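Local coordinates for cupin 2, conserved barrel domain protein (Novosphingobium aromaticivorans DSM 12444, PDB 3ES1) that is of unknown function but adopts a cupin-like beta-barrel fold and assembles as a dimer, at residues G103-E107 and G108-L112. Sequence-based numbering, arbitrary orientation.
Sequences GIVLE and GEIEL
At the corner where the cupin barrel chain leaves strand 99-107 of one sheet and crosses to strand 110-113 of the other, Val105 and Ile110 face each other from the two sides of the bend around Gly108. Gly108 probably corresponds to the glycine that closes the first cupin motif, G(X)5HXH(X)3,4E(X)6G, although this chain matches the motif imperfectly. Val105 sends its two methyls to different partners. CG1, set anti to the backbone N (chi1 -172°), lies 3.3 Å from Gly108 O, while CG2 meets Ile110 CG2 at 4.4 Å, a loose apolar touch. Val122 and Cys145 pack against both side chains, which places the pair in the buried interior between the sheets. Just before the bend, Leu106 and Glu107 both lie opposite Arg146 in a classic beta bulge. The positive phi of Gly108 (79°) then turns the chain, and a CB there would run into Glu107 O; the Gly108 N-H is taken by Gln124 OE1. Glu107 points away from the strand that follows, yet its side chain stays beside the Gly108 amide. An alanine here would keep CB but is likely to lose the CG and carboxylate packing beside that amide and the touch on Gln124, leaving Gln124 held there by its bond to Gly108 N but without the Glu107 side chain against it. In Glu107, chi1 (163°) sets CG beside the carbonyl carbon, 3.3 Å from Gly108 N, and the bend at chi2 keeps CD near, at 3.5 Å from that same nitrogen.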
loop_
_atom_site.group_PDB
_atom_site.type_symbol
_atom_site.label_atom_id
_atom_site.label_comp_id
_atom_site.label_asym_id
_atom_site.label_seq_id
_atom_site.Cartn_x
_atom_site.Cartn_y
_atom_site.Cartn_z
ATOM N N GLY A 103 -2.870 -4.877 2.825
ATOM C CA GLY A 103 -3.096 -4.217 4.113
ATOM C C GLY A 103 -1.837 -4.226 4.938
ATOM O O GLY A 103 -1.196 -5.261 5.082
ATOM N N ILE A 104 -1.509 -3.064 5.514
ATOM C CA ILE A 104 -0.308 -2.933 6.352
ATOM C C ILE A 104 -0.669 -2.443 7.724
ATOM O O ILE A 104 -1.249 -1.348 7.897
ATOM C CB ILE A 104 0.803 -2.022 5.695
ATOM C CG1 ILE A 104 1.100 -2.484 4.238
ATOM C CG2 ILE A 104 2.116 -2.117 6.469
ATOM C CD1 ILE A 104 0.305 -1.732 3.171
ATOM N N VAL A 105 -0.321 -3.246 8.709
ATOM C CA VAL A 105 -0.664 -2.897 10.100
ATOM C C VAL A 105 0.344 -1.859 10.625
ATOM O O VAL A 105 1.525 -2.185 10.870
ATOM C CB VAL A 105 -0.792 -4.144 11.033
ATOM C CG1 VAL A 105 -1.337 -3.739 12.399
ATOM C CG2 VAL A 105 -1.675 -5.249 10.418
ATOM N N LEU A 106 -0.123 -0.627 10.867
ATOM C CA LEU A 106 0.808 0.448 11.203
ATOM C C LEU A 106 1.050 0.529 12.698
ATOM O O LEU A 106 2.140 0.884 13.196
ATOM C CB LEU A 106 0.308 1.816 10.671
ATOM C CG LEU A 106 0.012 1.938 9.137
ATOM C CD1 LEU A 106 -0.211 3.388 8.758
ATOM C CD2 LEU A 106 1.091 1.318 8.286
ATOM N N GLU A 107 -0.015 0.236 13.404
ATOM C CA GLU A 107 -0.084 0.383 14.872
ATOM C C GLU A 107 -1.098 -0.596 15.443
ATOM O O GLU A 107 -2.201 -0.724 14.943
ATOM C CB GLU A 107 -0.500 1.806 15.244
ATOM C CG GLU A 107 -0.986 1.983 16.644
ATOM C CD GLU A 107 0.096 1.905 17.726
ATOM O OE1 GLU A 107 1.308 2.038 17.406
ATOM O OE2 GLU A 107 -0.294 1.715 18.913
ATOM N N GLY A 108 -0.709 -1.276 16.514
ATOM C CA GLY A 108 -1.557 -2.255 17.144
ATOM C C GLY A 108 -1.552 -3.578 16.401
ATOM O O GLY A 108 -0.683 -3.857 15.600
ATOM N N GLU A 109 -2.535 -4.394 16.737
ATOM C CA GLU A 109 -2.775 -5.635 16.042
ATOM C C GLU A 109 -4.239 -5.908 15.859
ATOM O O GLU A 109 -5.113 -5.367 16.548
ATOM C CB GLU A 109 -2.085 -6.810 16.701
ATOM C CG GLU A 109 -2.467 -7.098 18.116
ATOM C CD GLU A 109 -1.545 -8.153 18.721
ATOM O OE1 GLU A 109 -0.308 -8.040 18.587
ATOM O OE2 GLU A 109 -2.050 -9.111 19.292
ATOM N N ILE A 110 -4.458 -6.778 14.897
ATOM C CA ILE A 110 -5.782 -7.056 14.328
ATOM C C ILE A 110 -6.037 -8.556 14.083
ATOM O O ILE A 110 -5.143 -9.323 13.723
ATOM C CB ILE A 110 -5.996 -6.289 12.989
ATOM C CG1 ILE A 110 -7.492 -6.075 12.745
ATOM C CG2 ILE A 110 -5.392 -7.061 11.813
ATOM C CD1 ILE A 110 -8.174 -5.049 13.731
ATOM N N GLU A 111 -7.287 -8.943 14.312
ATOM C CA GLU A 111 -7.780 -10.290 14.006
ATOM C C GLU A 111 -8.478 -10.278 12.652
ATOM O O GLU A 111 -9.469 -9.585 12.442
ATOM C CB GLU A 111 -8.786 -10.729 15.066
ATOM C CG GLU A 111 -9.339 -12.151 14.838
ATOM C CD GLU A 111 -9.879 -12.718 16.099
ATOM O OE1 GLU A 111 -11.066 -12.444 16.398
ATOM O OE2 GLU A 111 -9.097 -13.396 16.797
ATOM N N LEU A 112 -7.942 -11.057 11.738
ATOM C CA LEU A 112 -8.577 -11.255 10.439
ATOM C C LEU A 112 -9.358 -12.538 10.471
ATOM O O LEU A 112 -8.791 -13.620 10.647
ATOM C CB LEU A 112 -7.535 -11.309 9.340
ATOM C CG LEU A 112 -7.920 -11.706 7.918
ATOM C CD1 LEU A 112 -9.019 -10.775 7.357
ATOM C CD2 LEU A 112 -6.738 -11.674 7.035
#